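Local coordinates for DUF1254 domain-containing protein (Vibrio parahaemolyticus, PDB 3U07) that is of unknown function but combines DUF1254 and DUF1214 regions and is probably exported from the cytoplasm, at residues D32-G37 and V261-G266; E94-S99 and W186-L191; G134-A139 and V151-R156; T214-V219 and I242-C247. The protein carries 2 engineered substitutions. One frame throughout, in Å; residues are numbered along the deposited sequence.

Contact 1 (D32-G37 and V261-G266)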
loop_
_atom_site.group_PDB
_atom_site.type_symbol
_atom_site.label_atom_id
_atom_site.label_comp_id
_atom_site.label_asym_id
_atom_site.label_seq_id
_atom_site.Cartn_x
_atom_site.Cartn_y
_atom_site.Cartn_z
ATOM N N ASP A 32 3.167 23.828 -8.423
ATOM C CA ASP A 32 1.951 23.141 -8.025
ATOM C C ASP A 32 1.552 22.117 -9.086
ATOM O O ASP A 32 1.060 21.045 -8.758
ATOM C CB ASP A 32 0.814 24.141 -7.802
ATOM C CG ASP A 32 1.070 25.062 -6.620
ATOM O OD1 ASP A 32 1.751 24.635 -5.664
ATOM O OD2 ASP A 32 0.577 26.207 -6.640
ATOM N N ALA A 33 1.773 22.444 -10.357
ATOM C CA ALA A 33 1.430 21.524 -11.441
ATOM C C ALA A 33 2.222 20.235 -11.283
ATOM O O ALA A 33 1.669 19.143 -11.382
ATOM C CB ALA A 33 1.727 22.165 -12.802
ATOM N N TYR A 34 3.522 20.355 -11.028
ATOM C CA TYR A 34 4.332 19.166 -10.858
ATOM C C TYR A 34 3.910 18.371 -9.619
ATOM O O TYR A 34 3.871 17.140 -9.652
ATOM C CB TYR A 34 5.816 19.515 -10.735
ATOM C CG TYR A 34 6.651 18.297 -10.416
ATOM C CD1 TYR A 34 6.974 17.370 -11.406
ATOM C CD2 TYR A 34 7.051 18.028 -9.109
ATOM C CE1 TYR A 34 7.673 16.200 -11.098
ATOM C CE2 TYR A 34 7.750 16.860 -8.792
ATOM C CZ TYR A 34 8.055 15.956 -9.788
ATOM O OH TYR A 34 8.748 14.812 -9.469
ATOM N N ILE A 35 3.606 19.065 -8.525
ATOM C CA ILE A 35 3.207 18.377 -7.302
ATOM C C ILE A 35 1.912 17.586 -7.520
ATOM O O ILE A 35 1.754 16.496 -6.967
ATOM C CB ILE A 35 3.095 19.374 -6.119
ATOM C CG1 ILE A 35 4.511 19.795 -5.687
ATOM C CG2 ILE A 35 2.376 18.722 -4.934
ATOM C CD1 ILE A 35 4.552 20.973 -4.731
ATOM N N TYR A 36 0.996 18.115 -8.327
ATOM C CA TYR A 36 -0.240 17.388 -8.637
ATOM C C TYR A 36 0.129 16.157 -9.475
ATOM O O TYR A 36 -0.356 15.049 -9.229
ATOM C CB TYR A 36 -1.208 18.261 -9.448
ATOM C CG TYR A 36 -2.147 17.463 -10.340
ATOM C CD1 TYR A 36 -3.283 16.833 -9.822
ATOM C CD2 TYR A 36 -1.857 17.282 -11.693
ATOM C CE1 TYR A 36 -4.104 16.036 -10.631
ATOM C CE2 TYR A 36 -2.671 16.489 -12.512
ATOM C CZ TYR A 36 -3.787 15.867 -11.976
ATOM O OH TYR A 36 -4.564 15.070 -12.790
ATOM N N GLY A 37 1.012 16.358 -10.451
ATOM C CA GLY A 37 1.416 15.269 -11.328
ATOM C C GLY A 37 2.317 14.219 -10.710
ATOM O O GLY A 37 2.359 13.073 -11.174
ATOM N N VAL A 261 11.463 23.744 -14.233
ATOM C CA VAL A 261 11.507 24.525 -13.009
ATOM C C VAL A 261 10.511 23.962 -11.991
ATOM O O VAL A 261 10.819 23.866 -10.801
ATOM C CB VAL A 261 11.157 25.970 -13.312
ATOM C CG1 VAL A 261 11.058 26.737 -12.045
ATOM C CG2 VAL A 261 12.227 26.577 -14.206
ATOM N N GLY A 262 9.321 23.584 -12.461
ATOM C CA GLY A 262 8.319 23.050 -11.557
ATOM C C GLY A 262 8.750 21.775 -10.863
ATOM O O GLY A 262 8.474 21.583 -9.679
ATOM N N GLU A 263 9.420 20.893 -11.591
ATOM C CA GLU A 263 9.873 19.644 -10.995
ATOM C C GLU A 263 10.930 19.927 -9.931
ATOM O O GLU A 263 10.912 19.333 -8.853
ATOM C CB GLU A 263 10.461 18.717 -12.063
ATOM C CG GLU A 263 10.937 17.387 -11.515
ATOM C CD GLU A 263 11.399 16.428 -12.595
ATOM O OE1 GLU A 263 11.411 16.817 -13.783
ATOM O OE2 GLU A 263 11.751 15.281 -12.247
ATOM N N LYS A 264 11.846 20.841 -10.233
ATOM C CA LYS A 264 12.911 21.170 -9.291
ATOM C C LYS A 264 12.360 21.738 -7.985
ATOM O O LYS A 264 12.635 21.201 -6.917
ATOM C CB LYS A 264 13.896 22.163 -9.911
ATOM C CG LYS A 264 15.346 21.878 -9.544
ATOM C CD LYS A 264 16.151 23.158 -9.420
ATOM C CE LYS A 264 17.655 22.889 -9.414
ATOM N NZ LYS A 264 18.113 22.003 -8.306
ATOM N N LYS A 265 11.585 22.816 -8.065
ATOM C CA LYS A 265 11.009 23.405 -6.857
ATOM C C LYS A 265 10.012 22.445 -6.206
ATOM O O LYS A 265 9.948 22.329 -4.981
ATOM C CB LYS A 265 10.317 24.734 -7.175
ATOM C CG LYS A 265 11.271 25.890 -7.459
ATOM C CD LYS A 265 10.514 27.196 -7.702
ATOM C CE LYS A 265 10.615 28.145 -6.512
ATOM N NZ LYS A 265 10.213 27.495 -5.233
ATOM N N GLY A 266 9.236 21.754 -7.035
ATOM C CA GLY A 266 8.260 20.810 -6.520
ATOM C C GLY A 266 8.887 19.754 -5.629
ATOM O O GLY A 266 8.428 19.542 -4.503
#

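Contact 2 (E94-S99 and W186-L191)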
loop_
_atom_site.group_PDB
_atom_site.type_symbol
_atom_site.label_atom_id
_atom_site.label_comp_id
_atom_site.label_asym_id
_atom_site.label_seq_id
_atom_site.Cartn_x
_atom_site.Cartn_y
_atom_site.Cartn_z
ATOM N N GLU A 94 -12.464 -3.855 -21.631
ATOM C CA GLU A 94 -13.694 -4.291 -20.993
ATOM C C GLU A 94 -13.450 -4.499 -19.496
ATOM O O GLU A 94 -12.306 -4.506 -19.048
ATOM C CB GLU A 94 -14.156 -5.608 -21.622
ATOM C CG GLU A 94 -13.138 -6.727 -21.469
ATOM C CD GLU A 94 -13.655 -8.057 -21.971
ATOM O OE1 GLU A 94 -14.815 -8.389 -21.666
ATOM O OE2 GLU A 94 -12.898 -8.775 -22.657
ATOM N N PRO A 95 -14.527 -4.666 -18.709
ATOM C CA PRO A 95 -14.393 -4.875 -17.265
ATOM C C PRO A 95 -13.653 -6.165 -16.943
ATOM O O PRO A 95 -13.524 -7.055 -17.792
ATOM C CB PRO A 95 -15.839 -4.922 -16.786
ATOM C CG PRO A 95 -16.539 -4.010 -17.746
ATOM C CD PRO A 95 -15.938 -4.442 -19.068
ATOM N N VAL A 96 -13.179 -6.261 -15.707
ATOM C CA VAL A 96 -12.452 -7.433 -15.248
ATOM C C VAL A 96 -13.010 -7.822 -13.890
ATOM O O VAL A 96 -13.326 -6.968 -13.057
ATOM C CB VAL A 96 -10.939 -7.142 -15.130
ATOM C CG1 VAL A 96 -10.708 -5.999 -14.166
ATOM C CG2 VAL A 96 -10.199 -8.381 -14.665
ATOM N N ILE A 97 -13.134 -9.122 -13.676
ATOM C CA ILE A 97 -13.678 -9.636 -12.438
ATOM C C ILE A 97 -12.648 -10.423 -11.643
ATOM O O ILE A 97 -12.005 -11.339 -12.154
ATOM C CB ILE A 97 -14.909 -10.530 -12.739
ATOM C CG1 ILE A 97 -16.028 -9.663 -13.324
ATOM C CG2 ILE A 97 -15.367 -11.248 -11.480
ATOM C CD1 ILE A 97 -17.137 -10.454 -13.986
ATOM N N VAL A 98 -12.479 -10.034 -10.388
ATOM C CA VAL A 98 -11.558 -10.717 -9.504
ATOM C C VAL A 98 -12.415 -11.617 -8.633
ATOM O O VAL A 98 -13.359 -11.156 -7.981
ATOM C CB VAL A 98 -10.775 -9.715 -8.631
ATOM C CG1 VAL A 98 -9.879 -10.467 -7.648
ATOM C CG2 VAL A 98 -9.934 -8.803 -9.527
ATOM N N SER A 99 -12.107 -12.908 -8.652
ATOM C CA SER A 99 -12.856 -13.880 -7.868
ATOM C C SER A 99 -12.133 -14.186 -6.565
ATOM O O SER A 99 -10.939 -14.491 -6.555
ATOM C CB SER A 99 -13.043 -15.182 -8.656
ATOM O OG SER A 99 -13.733 -14.962 -9.872
ATOM N N TRP A 186 -8.235 -17.738 -5.858
ATOM C CA TRP A 186 -8.417 -16.363 -6.313
ATOM C C TRP A 186 -8.213 -16.425 -7.829
ATOM O O TRP A 186 -7.399 -17.206 -8.324
ATOM C CB TRP A 186 -7.374 -15.442 -5.677
ATOM C CG TRP A 186 -7.637 -15.130 -4.237
ATOM C CD1 TRP A 186 -8.003 -16.011 -3.257
ATOM C CD2 TRP A 186 -7.516 -13.852 -3.600
ATOM N NE1 TRP A 186 -8.113 -15.359 -2.049
ATOM C CE2 TRP A 186 -7.814 -14.035 -2.231
ATOM C CE3 TRP A 186 -7.172 -12.570 -4.051
ATOM C CZ2 TRP A 186 -7.792 -12.983 -1.312
ATOM C CZ3 TRP A 186 -7.150 -11.522 -3.135
ATOM C CH2 TRP A 186 -7.453 -11.738 -1.779
ATOM N N ASN A 187 -8.937 -15.602 -8.573
ATOM C CA ASN A 187 -8.827 -15.639 -10.024
ATOM C C ASN A 187 -9.097 -14.260 -10.604
ATOM O O ASN A 187 -9.697 -13.414 -9.943
ATOM C CB ASN A 187 -9.848 -16.653 -10.562
ATOM C CG ASN A 187 -9.591 -17.052 -12.007
ATOM O OD1 ASN A 187 -8.558 -16.723 -12.582
ATOM N ND2 ASN A 187 -10.532 -17.780 -12.594
ATOM N N ILE A 188 -8.619 -14.029 -11.822
ATOM C CA ILE A 188 -8.843 -12.768 -12.529
ATOM C C ILE A 188 -9.315 -13.145 -13.927
ATOM O O ILE A 188 -8.642 -13.896 -14.631
ATOM C CB ILE A 188 -7.562 -11.932 -12.699
ATOM C CG1 ILE A 188 -6.998 -11.526 -11.340
ATOM C CG2 ILE A 188 -7.872 -10.687 -13.547
ATOM C CD1 ILE A 188 -5.640 -10.855 -11.445
ATOM N N ARG A 189 -10.469 -12.626 -14.327
ATOM C CA ARG A 189 -11.021 -12.922 -15.644
ATOM C C ARG A 189 -11.669 -11.684 -16.259
ATOM O O ARG A 189 -12.263 -10.873 -15.550
ATOM C CB ARG A 189 -12.091 -14.016 -15.537
ATOM C CG ARG A 189 -11.580 -15.423 -15.283
ATOM C CD ARG A 189 -12.744 -16.364 -15.035
ATOM N NE ARG A 189 -13.318 -16.181 -13.703
ATOM C CZ ARG A 189 -14.427 -16.777 -13.282
ATOM N NH1 ARG A 189 -15.086 -17.591 -14.093
ATOM N NH2 ARG A 189 -14.870 -16.573 -12.048
ATOM N N THR A 190 -11.543 -11.531 -17.573
ATOM C CA THR A 190 -12.185 -10.417 -18.253
ATOM C C THR A 190 -13.674 -10.768 -18.264
ATOM O O THR A 190 -14.043 -11.938 -18.148
ATOM C CB THR A 190 -11.716 -10.275 -19.720
ATOM O OG1 THR A 190 -11.926 -11.512 -20.413
ATOM C CG2 THR A 190 -10.248 -9.893 -19.775
ATOM N N LEU A 191 -14.525 -9.758 -18.393
ATOM C CA LEU A 191 -15.964 -9.984 -18.415
ATOM C C LEU A 191 -16.339 -11.019 -19.478
ATOM O O LEU A 191 -17.067 -11.966 -19.192
ATOM C CB LEU A 191 -16.697 -8.668 -18.693
ATOM C CG LEU A 191 -18.221 -8.752 -18.807
ATOM C CD1 LEU A 191 -18.822 -9.368 -17.534
ATOM C CD2 LEU A 191 -18.773 -7.355 -19.062
HETATM O O HOH W 1 -12.257 -14.040 -11.994
#

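Contact 3 (G134-A139 and V151-R156)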
loop_
_atom_site.group_PDB
_atom_site.type_symbol
_atom_site.label_atom_id
_atom_site.label_comp_id
_atom_site.label_asym_id
_atom_site.label_seq_id
_atom_site.Cartn_x
_atom_site.Cartn_y
_atom_site.Cartn_z
ATOM N N GLY A 134 -16.268 -13.216 -2.869
ATOM C CA GLY A 134 -17.222 -12.857 -3.907
ATOM C C GLY A 134 -16.627 -12.590 -5.274
ATOM O O GLY A 134 -15.436 -12.804 -5.505
ATOM N N GLN A 135 -17.477 -12.137 -6.192
ATOM C CA GLN A 135 -17.060 -11.815 -7.551
ATOM C C GLN A 135 -17.025 -10.292 -7.607
ATOM O O GLN A 135 -18.065 -9.642 -7.587
ATOM C CB GLN A 135 -18.074 -12.359 -8.563
ATOM C CG GLN A 135 -18.267 -13.873 -8.529
ATOM C CD GLN A 135 -16.991 -14.645 -8.815
ATOM O OE1 GLN A 135 -16.029 -14.107 -9.364
ATOM N NE2 GLN A 135 -16.987 -15.923 -8.462
ATOM N N PHE A 136 -15.828 -9.724 -7.677
ATOM C CA PHE A 136 -15.675 -8.278 -7.687
ATOM C C PHE A 136 -15.298 -7.784 -9.067
ATOM O O PHE A 136 -14.241 -8.117 -9.597
ATOM C CB PHE A 136 -14.629 -7.887 -6.637
ATOM C CG PHE A 136 -14.952 -8.409 -5.259
ATOM C CD1 PHE A 136 -15.962 -7.825 -4.504
ATOM C CD2 PHE A 136 -14.278 -9.507 -4.736
ATOM C CE1 PHE A 136 -16.299 -8.326 -3.243
ATOM C CE2 PHE A 136 -14.609 -10.017 -3.473
ATOM C CZ PHE A 136 -15.622 -9.423 -2.729
HETATM N N MSE A 137 -16.187 -6.993 -9.655
HETATM C CA MSE A 137 -15.953 -6.487 -10.991
HETATM C C MSE A 137 -15.424 -5.066 -10.995
HETATM O O MSE A 137 -15.976 -4.183 -10.346
HETATM C CB MSE A 137 -17.250 -6.564 -11.817
HETATM C CG MSE A 137 -17.058 -6.249 -13.299
HETATM SE SE MSE A 137 -18.682 -6.481 -14.380
HETATM C CE MSE A 137 -19.315 -4.684 -14.243
ATOM N N PHE A 138 -14.336 -4.867 -11.728
ATOM C CA PHE A 138 -13.720 -3.561 -11.869
ATOM C C PHE A 138 -13.995 -3.108 -13.293
ATOM O O PHE A 138 -13.674 -3.814 -14.249
ATOM C CB PHE A 138 -12.212 -3.660 -11.625
ATOM C CG PHE A 138 -11.869 -4.088 -10.238
ATOM C CD1 PHE A 138 -12.009 -5.419 -9.854
ATOM C CD2 PHE A 138 -11.480 -3.145 -9.288
ATOM C CE1 PHE A 138 -11.769 -5.811 -8.538
ATOM C CE2 PHE A 138 -11.236 -3.523 -7.966
ATOM C CZ PHE A 138 -11.383 -4.857 -7.592
ATOM N N ALA A 139 -14.599 -1.933 -13.432
ATOM C CA ALA A 139 -14.920 -1.415 -14.751
ATOM C C ALA A 139 -14.494 0.028 -14.867
ATOM O O ALA A 139 -14.442 0.750 -13.863
ATOM C CB ALA A 139 -16.428 -1.538 -15.012
ATOM N N VAL A 151 -22.262 -11.112 -10.250
ATOM C CA VAL A 151 -21.316 -10.195 -9.624
ATOM C C VAL A 151 -21.805 -9.620 -8.304
ATOM O O VAL A 151 -22.939 -9.168 -8.197
ATOM C CB VAL A 151 -20.956 -9.045 -10.597
ATOM C CG1 VAL A 151 -20.223 -7.923 -9.856
ATOM C CG2 VAL A 151 -20.086 -9.594 -11.719
ATOM N N ASP A 152 -20.931 -9.639 -7.302
ATOM C CA ASP A 152 -21.262 -9.124 -5.980
ATOM C C ASP A 152 -21.190 -7.606 -5.894
ATOM O O ASP A 152 -22.164 -6.943 -5.553
ATOM C CB ASP A 152 -20.316 -9.733 -4.946
ATOM C CG ASP A 152 -20.662 -11.172 -4.620
ATOM O OD1 ASP A 152 -21.532 -11.383 -3.751
ATOM O OD2 ASP A 152 -20.072 -12.086 -5.237
ATOM N N GLU A 153 -20.024 -7.058 -6.205
ATOM C CA GLU A 153 -19.827 -5.618 -6.143
ATOM C C GLU A 153 -19.119 -5.140 -7.396
ATOM O O GLU A 153 -18.356 -5.879 -8.011
ATOM C CB GLU A 153 -18.982 -5.254 -4.917
ATOM C CG GLU A 153 -19.569 -5.691 -3.578
ATOM C CD GLU A 153 -20.869 -4.978 -3.240
ATOM O OE1 GLU A 153 -21.009 -3.786 -3.593
ATOM O OE2 GLU A 153 -21.745 -5.602 -2.606
ATOM N N VAL A 154 -19.382 -3.894 -7.767
ATOM C CA VAL A 154 -18.767 -3.285 -8.934
ATOM C C VAL A 154 -17.905 -2.109 -8.485
ATOM O O VAL A 154 -18.357 -1.252 -7.723
ATOM C CB VAL A 154 -19.828 -2.746 -9.922
ATOM C CG1 VAL A 154 -19.144 -2.077 -11.107
ATOM C CG2 VAL A 154 -20.732 -3.882 -10.393
ATOM N N VAL A 155 -16.664 -2.077 -8.953
ATOM C CA VAL A 155 -15.750 -0.987 -8.627
ATOM C C VAL A 155 -15.481 -0.171 -9.890
ATOM O O VAL A 155 -14.915 -0.685 -10.859
ATOM C CB VAL A 155 -14.389 -1.506 -8.123
ATOM C CG1 VAL A 155 -13.481 -0.327 -7.796
ATOM C CG2 VAL A 155 -14.583 -2.400 -6.921
ATOM N N ARG A 156 -15.900 1.091 -9.890
ATOM C CA ARG A 156 -15.656 1.967 -11.036
ATOM C C ARG A 156 -14.268 2.572 -10.846
ATOM O O ARG A 156 -13.998 3.185 -9.816
ATOM C CB ARG A 156 -16.709 3.074 -11.092
ATOM C CG ARG A 156 -18.104 2.569 -11.440
ATOM C CD ARG A 156 -18.215 2.211 -12.922
ATOM N NE ARG A 156 -19.517 1.621 -13.243
ATOM C CZ ARG A 156 -19.930 1.319 -14.473
ATOM N NH1 ARG A 156 -19.147 1.549 -15.521
ATOM N NH2 ARG A 156 -21.131 0.783 -14.655
#

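Contact 4 (T214-V219 and I242-C247)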
loop_
_atom_site.group_PDB
_atom_site.type_symbol
_atom_site.label_atom_id
_atom_site.label_comp_id
_atom_site.label_asym_id
_atom_site.label_seq_id
_atom_site.Cartn_x
_atom_site.Cartn_y
_atom_site.Cartn_z
ATOM N N THR A 214 9.783 13.555 -20.453
ATOM C CA THR A 214 9.588 14.584 -19.424
ATOM C C THR A 214 8.407 14.139 -18.552
ATOM O O THR A 214 7.639 13.253 -18.944
ATOM C CB THR A 214 9.223 15.953 -20.022
ATOM O OG1 THR A 214 7.937 15.864 -20.644
ATOM C CG2 THR A 214 10.263 16.394 -21.047
ATOM N N TRP A 215 8.236 14.743 -17.381
ATOM C CA TRP A 215 7.117 14.324 -16.550
ATOM C C TRP A 215 5.795 14.722 -17.199
ATOM O O TRP A 215 4.776 14.081 -16.972
ATOM C CB TRP A 215 7.214 14.897 -15.133
ATOM C CG TRP A 215 7.065 16.378 -15.020
ATOM C CD1 TRP A 215 8.068 17.304 -15.017
ATOM C CD2 TRP A 215 5.850 17.101 -14.805
ATOM N NE1 TRP A 215 7.555 18.557 -14.797
ATOM C CE2 TRP A 215 6.195 18.463 -14.659
ATOM C CE3 TRP A 215 4.504 16.731 -14.705
ATOM C CZ2 TRP A 215 5.244 19.456 -14.432
ATOM C CZ3 TRP A 215 3.556 17.719 -14.479
ATOM C CH2 TRP A 215 3.931 19.065 -14.339
ATOM N N LEU A 216 5.812 15.772 -18.015
ATOM C CA LEU A 216 4.598 16.203 -18.697
ATOM C C LEU A 216 4.092 15.107 -19.632
ATOM O O LEU A 216 2.910 14.771 -19.602
ATOM C CB LEU A 216 4.836 17.482 -19.507
ATOM C CG LEU A 216 4.919 18.802 -18.738
ATOM C CD1 LEU A 216 5.298 19.920 -19.701
ATOM C CD2 LEU A 216 3.582 19.103 -18.062
ATOM N N GLU A 217 4.971 14.534 -20.451
ATOM C CA GLU A 217 4.505 13.495 -21.360
ATOM C C GLU A 217 4.059 12.225 -20.648
ATOM O O GLU A 217 3.088 11.592 -21.069
ATOM C CB GLU A 217 5.543 13.185 -22.451
ATOM C CG GLU A 217 6.953 12.867 -22.013
ATOM C CD GLU A 217 7.887 12.720 -23.213
ATOM O OE1 GLU A 217 8.781 13.580 -23.394
ATOM O OE2 GLU A 217 7.714 11.746 -23.982
ATOM N N ARG A 218 4.734 11.862 -19.559
ATOM C CA ARG A 218 4.345 10.667 -18.818
ATOM C C ARG A 218 2.980 10.880 -18.157
ATOM O O ARG A 218 2.084 10.047 -18.288
ATOM C CB ARG A 218 5.395 10.315 -17.756
ATOM C CG ARG A 218 6.731 9.821 -18.333
ATOM C CD ARG A 218 7.664 9.309 -17.235
ATOM N NE ARG A 218 7.977 10.339 -16.244
ATOM C CZ ARG A 218 9.039 11.140 -16.290
ATOM N NH1 ARG A 218 9.917 11.038 -17.280
ATOM N NH2 ARG A 218 9.213 12.055 -15.349
ATOM N N VAL A 219 2.817 11.999 -17.455
ATOM C CA VAL A 219 1.552 12.290 -16.796
ATOM C C VAL A 219 0.403 12.422 -17.807
ATOM O O VAL A 219 -0.675 11.872 -17.592
ATOM C CB VAL A 219 1.646 13.581 -15.948
ATOM C CG1 VAL A 219 0.253 13.986 -15.445
ATOM C CG2 VAL A 219 2.581 13.349 -14.756
ATOM N N ILE A 242 0.399 25.104 -17.989
ATOM C CA ILE A 242 1.691 24.472 -17.774
ATOM C C ILE A 242 1.903 23.342 -18.774
ATOM O O ILE A 242 3.031 22.937 -19.020
ATOM C CB ILE A 242 1.805 23.915 -16.330
ATOM C CG1 ILE A 242 1.622 25.054 -15.321
ATOM C CG2 ILE A 242 3.154 23.243 -16.122
ATOM C CD1 ILE A 242 2.651 26.171 -15.444
ATOM N N GLY A 243 0.816 22.840 -19.355
ATOM C CA GLY A 243 0.942 21.760 -20.322
ATOM C C GLY A 243 0.452 20.408 -19.824
ATOM O O GLY A 243 0.597 19.393 -20.512
ATOM N N VAL A 244 -0.111 20.381 -18.618
ATOM C CA VAL A 244 -0.642 19.139 -18.049
ATOM C C VAL A 244 -2.050 19.013 -18.602
ATOM O O VAL A 244 -2.926 19.814 -18.278
ATOM C CB VAL A 244 -0.711 19.196 -16.514
ATOM C CG1 VAL A 244 -1.160 17.839 -15.963
ATOM C CG2 VAL A 244 0.648 19.583 -15.955
ATOM N N GLU A 245 -2.267 18.000 -19.427
ATOM C CA GLU A 245 -3.560 17.815 -20.071
ATOM C C GLU A 245 -3.613 16.408 -20.670
ATOM O O GLU A 245 -2.656 15.980 -21.311
ATOM C CB GLU A 245 -3.691 18.866 -21.169
ATOM C CG GLU A 245 -4.962 18.820 -21.985
ATOM C CD GLU A 245 -4.957 19.892 -23.056
ATOM O OE1 GLU A 245 -4.661 21.055 -22.719
ATOM O OE2 GLU A 245 -5.243 19.574 -24.225
ATOM N N PRO A 246 -4.738 15.681 -20.491
ATOM C CA PRO A 246 -4.906 14.310 -21.006
ATOM C C PRO A 246 -4.692 14.105 -22.494
ATOM O O PRO A 246 -5.501 14.561 -23.291
ATOM C CB PRO A 246 -6.343 13.967 -20.649
ATOM C CG PRO A 246 -6.672 14.877 -19.533
ATOM C CD PRO A 246 -5.998 16.172 -19.905
ATOM N N CYS A 247 -3.683 13.315 -22.850
ATOM C CA CYS A 247 -3.354 12.999 -24.245
ATOM C C CYS A 247 -2.511 14.074 -24.943
ATOM O O CYS A 247 -2.154 13.908 -26.108
ATOM C CB CYS A 247 -4.618 12.771 -25.093
ATOM S SG CYS A 247 -5.921 11.794 -24.294
#

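Contact 1 (D32-G37 and V261-G266)
Tyr34 holds its CG opposite its own backbone N (chi1 174°), and Glu263 takes the same first torsion before running straight out beyond CG. Together these torsions lay the tyrosine ring along the root of the glutamate, with the carboxylate carried past the ring. The evidence for a CH-pi contact is direct: Glu263 CA stands 3.7 Å from the centroid of the Tyr34 ring and 17° off its normal. Farther along the same face, Glu263 CG comes to 3.5 Å from Tyr34 CE1. Glu263 OE2 remains 4.1 Å from Tyr34 OH, so the pair meets through ring and aliphatic carbon and not through its polar ends. At the base of the ring, Tyr34 CB lies 3.5 Å from Gly262 O, a carbonyl already engaged by Gly266 N in the next helical turn. Gly266 presents a bare CA, 4.0 Å from Tyr34 CD2 and likewise 4.0 Å from Ile35 CG1, which closes the contact beside the ring. Beyond the two segments, Trp215 meets Tyr34 edge-to-face, while Ile35 also touches Arg295 and Asp296 of helix 295-305. The two axes approach to 7.9 Å and cross at -73°. Two glycines in GxxxG spacing, on the face of helix 253-273 that meets helix 26-52, receive the Tyr34 ring: a steep helix crossing in which an aromatic side chain packs over glycine backbone.

Contact 2 (E94-S99 and W186-L191)
Ser99 OG and the Arg189 guanidinium meet directly: NH2 of Arg189 donates to OG of Ser99 at 2.9 Å, and the hydroxyl oxygen lies 2° out of the guanidinium plane. The bend of Arg189 at chi3 (-75°) turns the group toward the serine. Water 1 closes the cluster at the same guanidinium edge, accepting from Arg189 NE at 2.9 Å while donating to Ser99 OG and to Ile97 O, each at 2.7 Å. Gln135 of the next strand also bonds Ser99 OG, so the hydroxyl is gripped from three directions. Behind these side chains stands the ladder: Ile97 N reaches Arg189 O at 2.7 Å and 177°, and Ser99 pairs with Asn187 through both main-chain bonds. On the face carrying Val96 and Ile188, their CG2 atoms press to 3.5 Å, tighter than usual contact. The pairing runs on past the strand, where Leu191 N donates to Pro95 O at 2.9 Å. Next to it Thr190 OG1 caps Glu193 N, and the Glu94 carboxylate bonds Ser192 OG. This is an antiparallel ladder at the margin of a mixed four-stranded sheet, its outer strand 187-190 passing through an N-cap directly into helix 191-195.

Contact 3 (G134-A139 and V151-R156)
From Phe136 beside Glu153 to Ala139 beside Arg156 the chains form a parallel beta ladder, their axes 4.6 Å apart and inclined by 23°, in the mixed sheet of the DUF1254 region; eleven residues without a helix connect the two segments. Met137 uses both main-chain polar atoms across the ladder, its N donating to Glu153 O and its O accepting Val155 N at 2.6 Å. Val155 O in turn receives Ala139 N. Just before the first bridge a side chain stands in for a carbonyl: Asp152 OD2 accepts Gln135 N at 2.8 Å, on the anti side and 25° out of the carboxylate plane, while Asp152 N returns a bond to Gln135 O. On the face of Phe136 and Phe138, the side chains of Val155 and Phe138 run side by side. Val155 CG2 stands over one face of the Phe138 ring, 4.1 Å from its centroid and 28° off the normal, a CH-pi contact, and Val155 CB comes 3.5 Å from Phe138 CD2. Phe124 stacks on Phe136, and Ala122 and Phe124 touch Val155, so strand 120-125 covers this side. On the opposite face selenomethionine Met137 sets CB 3.8 Å from Val151 CG1, and its terminal bend brings CE near Val154. Arg156 NH1 bonds the carbonyls of Ala140 and Trp143; the guanidinium lays one face over Ala139, with NH1 4.1 Å from Ala139 CB.

Contact 4 (T214-V219 and I242-C247)
Trp215 O accepts Val219 N at 2.9 Å, the shortest polar bond within the two segments, and this turn of helix sets Trp215, Leu216 and Val219 together against Val244. The turn opens helix 215-224 and begins with a capping box: Glu217 N donates to Thr214 OG1 at 3.3 Å and 167°, and Thr214 N answers with a bond of 3.1 Å to Glu217 OE1, which it meets from above the carboxylate plane. The partner is the loop between helices 233-239 and 253-273, and across the contact the meeting is apolar. Val244 divides its two methyls. Its side chain crosses those of Trp215 and Leu216 at about a right angle, and Val244 CG2 lies 3.6 Å from Leu216 CD2 and 3.7 Å from Trp215 CH2, while CG1 rests against Val219. Leu216 spreads its own branches along the loop, CD2 on Gly243 and CD1 near Ile242 O at 3.8 Å. Gly243 has a positive phi of 108°, by which the chain turns past the leucine. Outside the segments, Asn220 OD1 accepts Glu245 N while its ND2 bonds Gly243 O, and the Cys224-Cys247 disulfide ties the loop covalently to the same helix. Trp215 NE1 is satisfied by Ala259 O of helix 253-273. The indole itself is packed from within its helix: chi1 of 67° places CG between the backbone N and the carbonyl carbon of Trp215, Val219 CG2 sits in plane at the ring edge, and Leu216 CD2 lies 3.7 Å above one face.

The four contacts form two pairs. Contacts 1 and 4 lie in the helical part, centres 12 Å apart, and touch where Trp215 packs on Tyr34, Ala33 and Glu263; helix 215-224 thus sits against both crossing helices. Contacts 2 and 3 have centres 9 Å apart and form the two flanks of one mixed sheet: strands 96-100 and 134-140 lie side by side in its middle, with 187-190 and 153-157 outermost. Between the pairs the centres stand 31 to 36 Å apart and no atoms touch. Along the chain, contact 1 encloses everything else: contact 3 is nested inside contact 2, and contact 4 follows. The N-terminal helix 26-52 therefore packs beside helices reached after the DUF1254 sheet.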